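Local coordinates for protein TetR transcriptional regulator (Chloroflexus aurantiacus, PDB 3QBM) that probably binds DNA as a dimeric, all-helical transcriptional regulator of the TetR family, at residues A62-K65 with V66-F70; A126-D129 with E130-E133; T116-M119 with L120-R123; T177-P180 with L181-Y185; R46-S50 with K51-A55. One frame throughout, in Å; residues are numbered along the deposited sequence. Where two conformers were deposited one is given.

Contact 1: A62-K65 with V66-F70; sequences AAEK and VRERF
Glu64 and Arg67, one helical turn apart, form a salt bridge along the flank of helix 51-74. Glu64 OE1 lies 2.7 Å from Arg67 NH1, in the guanidinium plane, but the carboxylate is met on its anti side and the two planes stand 44° apart. A chi1 of 177° turns the Glu64 chain away from its amide nitrogen, and the bend at chi2 then carries OE1 across the path of the arginine. In the conformer described, Arg67 NH2 also pairs with Glu130 of helix 118-144. The second oxygen, Glu64 OE2, lies 3.7 Å from Glu68 OE2, a like-charged approach that probably costs some energy.

The backbone bonds are ordinary i to i+4 ones; the straightest joins Val66 N to Ala62 O at 3.0 Å.

Two methyl groups make van der Waals contact with polar atoms: Ala63 CB with Arg67 NH2 at 4.1 Å, and Val66 CG2 with Ala62 O at 3.5 Å. Apolar packing is with other helices, Ala63 on Val127 and Val66 on Trp131 and Pro105. The arrangement is that of an amphipathic helix, here the one joining the DNA-binding and C-terminal domains of TetR-family proteins.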
# COMPACT_ATOMS: atom_id res chain seq x y z
N ALA A 62 12.36 -5.54 11.63
CA ALA A 62 11.76 -5.73 10.31
C ALA A 62 12.53 -4.90 9.27
O ALA A 62 12.85 -5.41 8.21
CB ALA A 62 10.28 -5.35 10.33
N ALA A 63 12.88 -3.66 9.61
CA ALA A 63 13.65 -2.80 8.72
C ALA A 63 15.01 -3.42 8.39
O ALA A 63 15.40 -3.47 7.23
CB ALA A 63 13.82 -1.40 9.29
N GLU A 64 15.71 -3.92 9.41
CA GLU A 64 17.01 -4.57 9.18
C GLU A 64 16.87 -5.81 8.32
O GLU A 64 17.72 -6.09 7.47
CB GLU A 64 17.70 -4.92 10.51
CG GLU A 64 19.05 -5.69 10.33
CD GLU A 64 20.14 -4.90 9.60
OE1 GLU A 64 20.06 -3.65 9.51
OE2 GLU A 64 21.10 -5.55 9.12
N LYS A 65 15.81 -6.56 8.51
CA LYS A 65 15.63 -7.75 7.69
C LYS A 65 15.43 -7.43 6.19
O LYS A 65 16.02 -8.06 5.31
CB LYS A 65 14.42 -8.48 8.19
CG LYS A 65 14.26 -9.87 7.63
CD LYS A 65 14.07 -10.86 8.78
CE LYS A 65 15.40 -11.10 9.48
NZ LYS A 65 15.31 -12.12 10.55
N VAL A 66 14.53 -6.50 5.92
CA VAL A 66 14.33 -5.97 4.57
C VAL A 66 15.68 -5.50 3.97
O VAL A 66 15.99 -5.83 2.83
CB VAL A 66 13.26 -4.85 4.61
CG1 VAL A 66 13.24 -4.05 3.34
CG2 VAL A 66 11.86 -5.46 4.89
N ARG A 67 16.47 -4.78 4.76
CA ARG A 67 17.77 -4.25 4.36
C ARG A 67 18.71 -5.38 3.92
O ARG A 67 19.35 -5.25 2.87
CB ARG A 67 18.39 -3.44 5.50
CG ARG A 67 19.65 -2.66 5.20
CD ARG A 67 20.09 -1.79 6.37
NE ARG A 67 19.04 -0.80 6.69
CZ ARG A 67 18.33 -0.74 7.83
NH1 ARG A 67 18.55 -1.56 8.85
NH2 ARG A 67 17.40 0.20 7.97
N GLU A 68 18.81 -6.46 4.71
CA GLU A 68 19.65 -7.64 4.39
C GLU A 68 19.25 -8.28 3.05
O GLU A 68 20.09 -8.70 2.25
CB GLU A 68 19.53 -8.72 5.50
CG GLU A 68 20.22 -8.37 6.84
CD GLU A 68 19.90 -9.34 8.03
OE1 GLU A 68 19.01 -10.23 7.94
OE2 GLU A 68 20.56 -9.17 9.08
N ARG A 69 17.95 -8.40 2.85
CA ARG A 69 17.34 -8.98 1.68
C ARG A 69 17.68 -8.14 0.40
O ARG A 69 18.03 -8.69 -0.67
CB ARG A 69 15.84 -9.04 1.98
CG ARG A 69 14.93 -9.70 1.00
CD ARG A 69 14.80 -11.19 1.19
NE ARG A 69 13.98 -11.69 0.08
CZ ARG A 69 12.75 -12.17 0.20
NH1 ARG A 69 12.22 -12.32 1.40
NH2 ARG A 69 12.09 -12.56 -0.89
N PHE A 70 17.58 -6.81 0.49
CA PHE A 70 18.04 -5.97 -0.63
C PHE A 70 19.54 -6.04 -0.82
O PHE A 70 20.04 -6.08 -1.94
CB PHE A 70 17.60 -4.52 -0.47
CG PHE A 70 16.17 -4.32 -0.86
CD1 PHE A 70 15.81 -4.25 -2.21
CD2 PHE A 70 15.17 -4.28 0.08
CE1 PHE A 70 14.53 -4.11 -2.58
CE2 PHE A 70 13.86 -4.13 -0.30
CZ PHE A 70 13.53 -4.05 -1.63

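Contact 2: A126-D129 with E130-E133; sequences AVID and EWRE
Val127 packs on Trp131 along the buried side of helix 118-144. Val127 CG1 sits over the six-membered ring in a CH-pi contact, 4.0 Å from its centroid, and closest to CE2 and CZ2 at 3.7 Å. The methyl gets there because it stands opposite its own amide nitrogen (chi1 173°), swung forward along the helix, while the indole folds back over the preceding turn. Val127 O lies on the same face, nearer the five-membered ring, 3.6 Å from Trp131 CG.

On another side of the helix Asp129 and Arg132 run side by side, pointing the same way. Asp129 OD1 is 3.0 Å from Arg132 NH1, a salt bridge whose hydrogen bond is weak because the N-H is poorly aimed (126°); the two planes are 59° apart. Ile128 CG2 touches Arg132 CD at 3.9 Å, pressing on the aliphatic part of the arginine.

Further out, Asp155 binds Arg132 NH2 and so helps to fix the guanidinium that Asp129 holds only loosely. Trp131 is wedged among Phe70, Phe87 and Phe91, the last two meeting it edge-to-face. Leu171 and Leu175 of the second subunit pack on Ile128, Asp129 and Arg132. The helix thus presents one side to an aromatic core and another to the dimer partner, an arrangement that belongs to the helical C-terminal domain of the TetR fold.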
# COMPACT_ATOMS: atom_id res chain seq x y z
N ALA A 126 12.34 6.77 6.89
CA ALA A 126 13.78 6.50 6.85
C ALA A 126 14.10 5.30 5.92
O ALA A 126 15.06 5.36 5.14
CB ALA A 126 14.31 6.29 8.26
N VAL A 127 13.30 4.24 5.97
CA VAL A 127 13.52 3.11 5.06
C VAL A 127 13.30 3.49 3.61
O VAL A 127 14.15 3.17 2.75
CB VAL A 127 12.73 1.83 5.41
CG1 VAL A 127 12.91 0.76 4.27
CG2 VAL A 127 13.20 1.29 6.79
N ILE A 128 12.20 4.19 3.32
CA ILE A 128 11.92 4.66 1.96
C ILE A 128 13.08 5.57 1.50
O ILE A 128 13.52 5.47 0.38
CB ILE A 128 10.58 5.38 1.89
CG1 ILE A 128 9.43 4.36 2.12
CG2 ILE A 128 10.40 6.13 0.58
CD1 ILE A 128 8.15 5.00 2.53
N ASP A 129 13.59 6.43 2.39
CA ASP A 129 14.72 7.29 2.04
C ASP A 129 16.01 6.52 1.77
O ASP A 129 16.80 6.94 0.94
CB ASP A 129 14.91 8.43 3.05
CG ASP A 129 13.82 9.49 2.92
OD1 ASP A 129 13.06 9.47 1.93
OD2 ASP A 129 13.69 10.33 3.82
N GLU A 130 16.21 5.37 2.41
CA GLU A 130 17.38 4.52 2.10
C GLU A 130 17.24 3.98 0.68
O GLU A 130 18.21 4.00 -0.09
CB GLU A 130 17.51 3.31 3.01
CG GLU A 130 17.63 3.54 4.48
CD GLU A 130 17.74 2.21 5.20
OE1 GLU A 130 16.84 1.87 6.00
OE2 GLU A 130 18.71 1.46 4.92
N TRP A 131 16.05 3.46 0.33
CA TRP A 131 15.79 2.97 -1.04
C TRP A 131 16.03 4.07 -2.08
O TRP A 131 16.63 3.85 -3.12
CB TRP A 131 14.34 2.43 -1.19
CG TRP A 131 14.03 1.25 -0.33
CD1 TRP A 131 14.92 0.35 0.22
CD2 TRP A 131 12.73 0.76 0.00
NE1 TRP A 131 14.25 -0.62 0.90
CE2 TRP A 131 12.90 -0.41 0.77
CE3 TRP A 131 11.43 1.19 -0.29
CZ2 TRP A 131 11.82 -1.14 1.28
CZ3 TRP A 131 10.36 0.48 0.24
CH2 TRP A 131 10.57 -0.68 1.02
N ARG A 132 15.51 5.25 -1.82
CA ARG A 132 15.70 6.38 -2.70
C ARG A 132 17.20 6.74 -2.87
O ARG A 132 17.67 7.00 -3.99
CB ARG A 132 14.95 7.61 -2.15
CG ARG A 132 13.48 7.48 -2.24
CD ARG A 132 12.75 8.54 -1.45
NE ARG A 132 12.75 9.84 -2.11
CZ ARG A 132 12.24 10.95 -1.55
NH1 ARG A 132 11.70 10.92 -0.32
NH2 ARG A 132 12.25 12.07 -2.24
N GLU A 133 17.93 6.76 -1.76
CA GLU A 133 19.37 7.01 -1.82
C GLU A 133 20.10 5.92 -2.64
O GLU A 133 21.00 6.23 -3.41
CB GLU A 133 19.99 7.12 -0.43
CG GLU A 133 21.45 7.62 -0.41
CD GLU A 133 21.61 9.14 -0.64
OE1 GLU A 133 21.24 9.66 -1.73
OE2 GLU A 133 22.12 9.83 0.28

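Contact 3: T116-M119 with L120-R123; sequences TNPM and LRER
The Arg121 guanidinium lies across Pro118, with Pro118 CA 3.7 Å above one face and offset toward the rim; the proline ring flanks the same group, CG being 3.9 Å from Arg121 NH2. With chi1 at -179° the arginine chain leaves beside its carbonyl carbon, runs back past the first turn and bends at chi3, which lays the flat end over the proline. Arg121 NH1 donates to the backbone O of Asp114, a residue whose side chain lies about 5 Å from that of Arg121 and which belongs to the magnesium site. The arginine thus ties the start of the helix to the metal-binding segment.

The second flat group, the Asn117 amide, provides the N-cap. Its OD1 accepts from Leu120 N at 2.8 Å, with the donor in the carbonyl plane and a nearly straight N-H (169°), so one of the first backbone N-H groups of the helix is satisfied. Its ND2 is turned instead to a bound triethylene glycol, probably from the crystallisation liquor. Leu120 CB rests against the same OD1 at 3.5 Å.

A water bridges the next turn: it donates to Met119 O at 2.7 Å and accepts from Arg123 NH1 at 3.0 Å. Arg123 is further held by a salt bridge from NH2 to Asp60.

Met119, here selenomethionine, and Leu120 lean on Leu56 of helix 51-74. Leu120 also fits against Thr109 and Ser113 of helix 105-113, and Arg121 packs on Ile174 of the second subunit, so the first turn of helix 118-144 lies among two helices of its own chain and the dimer partner.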
# COMPACT_ATOMS: atom_id res chain seq x y z
N THR A 116 -1.41 7.82 12.47
CA THR A 116 -1.55 7.46 13.86
C THR A 116 -0.29 7.62 14.70
O THR A 116 -0.40 7.94 15.88
CB THR A 116 -2.06 6.02 14.06
OG1 THR A 116 -1.13 5.04 13.58
CG2 THR A 116 -3.40 5.84 13.37
N ASN A 117 0.88 7.40 14.12
CA ASN A 117 2.10 7.27 14.94
C ASN A 117 3.32 7.93 14.31
O ASN A 117 3.99 7.35 13.43
CB ASN A 117 2.32 5.78 15.18
CG ASN A 117 3.31 5.51 16.28
OD1 ASN A 117 4.51 5.66 16.10
ND2 ASN A 117 2.80 5.12 17.45
N PRO A 118 3.59 9.17 14.72
CA PRO A 118 4.75 9.90 14.22
C PRO A 118 6.08 9.11 14.26
O PRO A 118 6.88 9.21 13.33
CB PRO A 118 4.80 11.11 15.15
CG PRO A 118 3.36 11.38 15.44
CD PRO A 118 2.72 10.04 15.55
N MSE A 119 6.33 8.35 15.32
CA MSE A 119 7.62 7.67 15.46
C MSE A 119 7.76 6.52 14.48
O MSE A 119 8.81 6.39 13.85
CB MSE A 119 7.92 7.23 16.90
CG MSE A 119 8.24 8.39 17.82
SE MSE A 119 8.50 7.75 19.66
CE MSE A 119 10.30 7.04 19.38
N LEU A 120 6.72 5.70 14.32
CA LEU A 120 6.74 4.67 13.29
C LEU A 120 6.78 5.29 11.88
O LEU A 120 7.49 4.79 11.02
CB LEU A 120 5.58 3.69 13.39
CG LEU A 120 5.76 2.63 14.47
CD1 LEU A 120 4.48 1.85 14.66
CD2 LEU A 120 6.91 1.74 14.09
N ARG A 121 6.00 6.35 11.65
CA ARG A 121 6.00 7.02 10.36
C ARG A 121 7.41 7.48 9.98
O ARG A 121 7.85 7.31 8.83
CB ARG A 121 5.00 8.21 10.36
CG ARG A 121 4.93 8.95 9.03
CD ARG A 121 3.78 9.95 8.97
NE ARG A 121 4.01 11.05 9.89
CZ ARG A 121 3.23 11.39 10.94
NH1 ARG A 121 2.11 10.72 11.26
NH2 ARG A 121 3.58 12.44 11.67
N GLU A 122 8.14 8.03 10.95
CA GLU A 122 9.48 8.52 10.71
C GLU A 122 10.41 7.37 10.36
O GLU A 122 11.31 7.51 9.53
CB GLU A 122 10.01 9.27 11.93
CG GLU A 122 11.33 9.95 11.62
CD GLU A 122 11.82 10.85 12.75
OE1 GLU A 122 11.55 10.55 13.94
OE2 GLU A 122 12.49 11.86 12.45
N ARG A 123 10.22 6.24 11.03
CA ARG A 123 11.01 5.04 10.75
C ARG A 123 10.72 4.46 9.34
O ARG A 123 11.65 4.04 8.64
CB ARG A 123 10.76 4.00 11.82
CG ARG A 123 11.65 4.18 13.04
CD ARG A 123 11.13 3.34 14.17
NE ARG A 123 12.18 2.88 15.07
CZ ARG A 123 12.71 3.57 16.09
NH1 ARG A 123 12.31 4.79 16.39
NH2 ARG A 123 13.64 2.98 16.83
O HOH W 1 11.19 7.19 14.94

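Contact 4: T177-P180 with L181-Y185; sequences TATP and LEHAY
Ala178 O is gripped by two backbone N-H groups of the first helical turn. Glu182 N reaches it at 3.1 Å in the carbonyl plane, whereas Leu181 N, at 3.0 Å, makes a bent and weak bond. One residue further along, His183 N bonds to Thr179 O at 2.9 Å, and the imidazole lies with one face over that same oxygen, His183 CG being 3.4 Å from it.

The chain enters this helix through an ST turn. Thr177 OG1 accepts from Thr179 N at 3.1 Å, a straight capping bond (168°), and from Thr179 OG1 as well, so the two threonine hydroxyls are linked at this turn. With Thr179 OG1 beside its own backbone N (chi1 -65°), the methyl CG2 is left to lie alongside the His183 ring, 3.5 Å from CD2; its still shorter approach to NE2 is doubtful.

Pro180, with no backbone N-H to donate, fits the first turn, and its O accepts from Ala184 N at 3.0 Å. Pro180, Leu181 and Ala184 face helix 154-175, touching Leu171, Ala168 and Thr164. The Thr179 and His183 side instead meets Leu159 and Arg156 of the second subunit, and in the conformer given Glu182 OE1 forms a salt bridge with Arg92.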
# COMPACT_ATOMS: atom_id res chain seq x y z
N THR A 177 -2.52 -13.88 -6.06
CA THR A 177 -1.88 -14.25 -7.29
C THR A 177 -0.61 -13.43 -7.48
O THR A 177 -0.58 -12.26 -7.14
CB THR A 177 -2.79 -14.08 -8.53
OG1 THR A 177 -1.97 -14.25 -9.68
CG2 THR A 177 -3.43 -12.71 -8.62
N ALA A 178 0.43 -14.06 -8.03
CA ALA A 178 1.70 -13.36 -8.31
C ALA A 178 1.60 -12.38 -9.46
O ALA A 178 2.50 -11.57 -9.66
CB ALA A 178 2.80 -14.35 -8.61
N THR A 179 0.51 -12.47 -10.22
CA THR A 179 0.42 -11.77 -11.50
C THR A 179 0.69 -10.24 -11.40
O THR A 179 1.44 -9.72 -12.23
CB THR A 179 -0.93 -12.09 -12.18
OG1 THR A 179 -0.96 -13.49 -12.50
CG2 THR A 179 -1.14 -11.27 -13.44
N PRO A 180 0.13 -9.55 -10.40
CA PRO A 180 0.44 -8.12 -10.32
C PRO A 180 1.94 -7.78 -10.13
O PRO A 180 2.43 -6.78 -10.65
CB PRO A 180 -0.36 -7.65 -9.08
CG PRO A 180 -1.49 -8.62 -8.97
CD PRO A 180 -0.89 -9.95 -9.40
N LEU A 181 2.65 -8.60 -9.37
CA LEU A 181 4.07 -8.40 -9.18
C LEU A 181 4.85 -8.70 -10.47
O LEU A 181 5.82 -8.03 -10.79
CB LEU A 181 4.59 -9.24 -7.99
CG LEU A 181 4.41 -8.60 -6.62
CD1 LEU A 181 4.56 -9.62 -5.49
CD2 LEU A 181 5.39 -7.45 -6.39
N GLU A 182 4.43 -9.74 -11.19
CA GLU A 182 5.08 -10.11 -12.44
C GLU A 182 4.89 -9.03 -13.47
O GLU A 182 5.86 -8.63 -14.10
CB GLU A 182 4.55 -11.44 -12.98
CG GLU A 182 5.24 -12.63 -12.39
CD GLU A 182 6.70 -12.72 -12.82
OE1 GLU A 182 7.13 -11.95 -13.71
OE2 GLU A 182 7.40 -13.58 -12.24
N HIS A 183 3.68 -8.50 -13.57
CA HIS A 183 3.39 -7.40 -14.50
C HIS A 183 4.16 -6.13 -14.19
O HIS A 183 4.75 -5.56 -15.07
CB HIS A 183 1.92 -7.00 -14.51
CG HIS A 183 1.00 -8.01 -15.12
ND1 HIS A 183 1.39 -8.88 -16.12
CD2 HIS A 183 -0.32 -8.23 -14.92
CE1 HIS A 183 0.35 -9.61 -16.49
NE2 HIS A 183 -0.70 -9.24 -15.78
N ALA A 184 4.17 -5.73 -12.91
CA ALA A 184 4.89 -4.54 -12.45
C ALA A 184 6.36 -4.70 -12.75
O ALA A 184 6.99 -3.80 -13.32
CB ALA A 184 4.65 -4.34 -10.96
N TYR A 185 6.94 -5.84 -12.35
CA TYR A 185 8.33 -6.09 -12.66
C TYR A 185 8.62 -5.90 -14.17
O TYR A 185 9.52 -5.15 -14.56
CB TYR A 185 8.72 -7.50 -12.22
CG TYR A 185 10.11 -7.86 -12.65
CD1 TYR A 185 11.19 -7.59 -11.86
CD2 TYR A 185 10.33 -8.48 -13.88
CE1 TYR A 185 12.49 -7.90 -12.28
CE2 TYR A 185 11.59 -8.76 -14.32
CZ TYR A 185 12.68 -8.49 -13.51
OH TYR A 185 13.95 -8.79 -13.93

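Contact 5: R46-S50 with K51-A55; sequences RHFES and KEQLA
Phe48 and Leu54 make the tight part of this contact. Leu54 CD1 sits almost over the centre of the phenyl ring, 4.0 Å from its centroid and 9° off the normal, a CH-pi contact. A chi1 of 169° together with the turn at chi2 brings this methyl over the ring. Val13 and Arg9 of helix 2-23 also touch Phe48, while Ala16 and Ile44 pack on Leu54, so the pair is buried where three helices meet. Lys51 is extended and likewise well held, its NZ bonding to the backbone oxygens of Thr28 and Tyr25.

Ser50 is the N-cap of helix 51-74. Its OG, placed between the backbone N and the carbonyl carbon, accepts from Gln53 N at 3.1 Å, while its O takes Leu54 N at the same distance. Two residues after the predicted helix-turn-helix motif ends at Phe48, this cap starts the long helix.

Gln53 adds a second tie. Its extended chain brings OE1 back to Glu49 N at 2.9 Å; the N-H is straight, but the donor stands 49° above the carbonyl plane.

The solvent side is looser. Gln53 NE2 and Glu49 OE1 are 3.8 Å apart, their amide and carboxylate planes nearly parallel, and Glu52 OE1 stops 3.5 Å from Ser50 OG.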
# COMPACT_ATOMS: atom_id res chain seq x y z
N ARG A 46 10.42 -6.97 31.38
CA ARG A 46 11.75 -6.87 31.96
C ARG A 46 12.67 -6.25 30.88
O ARG A 46 13.56 -5.43 31.18
CB ARG A 46 12.21 -8.28 32.37
CG ARG A 46 13.71 -8.50 32.62
CD ARG A 46 14.23 -7.77 33.84
NE ARG A 46 15.48 -8.29 34.42
CZ ARG A 46 16.49 -8.90 33.77
NH1 ARG A 46 16.49 -9.10 32.46
NH2 ARG A 46 17.54 -9.31 34.48
N HIS A 47 12.43 -6.60 29.62
CA HIS A 47 13.30 -6.16 28.52
C HIS A 47 12.82 -4.93 27.77
O HIS A 47 13.62 -4.28 27.10
CB HIS A 47 13.50 -7.32 27.55
CG HIS A 47 14.19 -8.48 28.19
ND1 HIS A 47 15.53 -8.44 28.55
CD2 HIS A 47 13.72 -9.67 28.62
CE1 HIS A 47 15.85 -9.57 29.15
NE2 HIS A 47 14.77 -10.33 29.22
N PHE A 48 11.52 -4.62 27.87
CA PHE A 48 10.93 -3.47 27.18
C PHE A 48 10.10 -2.73 28.19
O PHE A 48 9.47 -3.33 29.05
CB PHE A 48 10.08 -3.91 25.98
CG PHE A 48 10.85 -4.72 24.98
CD1 PHE A 48 11.64 -4.09 24.03
CD2 PHE A 48 10.89 -6.10 25.07
CE1 PHE A 48 12.40 -4.82 23.15
CE2 PHE A 48 11.65 -6.84 24.19
CZ PHE A 48 12.41 -6.20 23.22
N GLU A 49 10.13 -1.42 28.12
CA GLU A 49 9.41 -0.65 29.08
C GLU A 49 7.92 -0.62 28.79
O GLU A 49 7.12 -0.41 29.69
CB GLU A 49 10.01 0.74 29.19
CG GLU A 49 11.15 0.72 30.24
CD GLU A 49 11.97 1.99 30.27
OE1 GLU A 49 11.85 2.80 29.30
OE2 GLU A 49 12.74 2.17 31.24
N SER A 50 7.54 -0.87 27.54
CA SER A 50 6.15 -0.78 27.14
C SER A 50 5.93 -1.50 25.81
O SER A 50 6.87 -1.83 25.11
CB SER A 50 5.74 0.68 26.98
OG SER A 50 6.38 1.24 25.84
N LYS A 51 4.67 -1.70 25.48
CA LYS A 51 4.30 -2.23 24.16
C LYS A 51 4.79 -1.31 23.04
O LYS A 51 5.23 -1.78 21.96
CB LYS A 51 2.77 -2.39 24.08
CG LYS A 51 2.34 -3.19 22.87
CD LYS A 51 0.88 -3.20 22.69
CE LYS A 51 0.53 -3.73 21.29
NZ LYS A 51 -0.90 -3.57 21.06
N GLU A 52 4.76 0.00 23.30
CA GLU A 52 5.20 1.00 22.32
C GLU A 52 6.69 0.85 21.99
O GLU A 52 7.06 0.81 20.82
CB GLU A 52 4.90 2.43 22.80
CG GLU A 52 3.38 2.83 22.82
CD GLU A 52 2.51 2.06 23.84
OE1 GLU A 52 2.99 1.67 24.92
OE2 GLU A 52 1.31 1.85 23.54
N GLN A 53 7.52 0.72 23.01
CA GLN A 53 8.96 0.56 22.81
C GLN A 53 9.21 -0.75 22.09
O GLN A 53 10.03 -0.80 21.15
CB GLN A 53 9.73 0.63 24.14
CG GLN A 53 11.24 0.72 24.01
CD GLN A 53 11.95 0.54 25.35
OE1 GLN A 53 11.89 -0.54 25.94
NE2 GLN A 53 12.61 1.58 25.83
N LEU A 54 8.46 -1.79 22.47
CA LEU A 54 8.60 -3.10 21.81
C LEU A 54 8.23 -2.98 20.33
O LEU A 54 8.98 -3.44 19.47
CB LEU A 54 7.74 -4.18 22.50
CG LEU A 54 7.55 -5.54 21.79
CD1 LEU A 54 8.88 -6.16 21.33
CD2 LEU A 54 6.81 -6.51 22.66
N ALA A 55 7.13 -2.30 20.04
CA ALA A 55 6.71 -2.08 18.67
C ALA A 55 7.82 -1.41 17.83
O ALA A 55 8.07 -1.78 16.68
CB ALA A 55 5.43 -1.23 18.65

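Overall arrangement
Contacts 5 and 1 lie in series on helix 51-74, their centres 21 Å apart. Contacts 3 and 2 likewise follow one another along a single helix, with 15 Å between their centres. The two helices meet between contacts 1 and 2, where Ala63 CB packs 3.7 Å from Val127 CG2 beside the Arg67 to Glu130 salt bridge. Contact 3 comes within about 5 Å of contact 5, nearest atoms, and is the one beside the magnesium-binding residues. Contact 4 stands at the far end, its centre 37 Å from that of contact 5. Contacts 2, 3 and 4 all touch the second subunit, whereas contacts 1 and 5 do not.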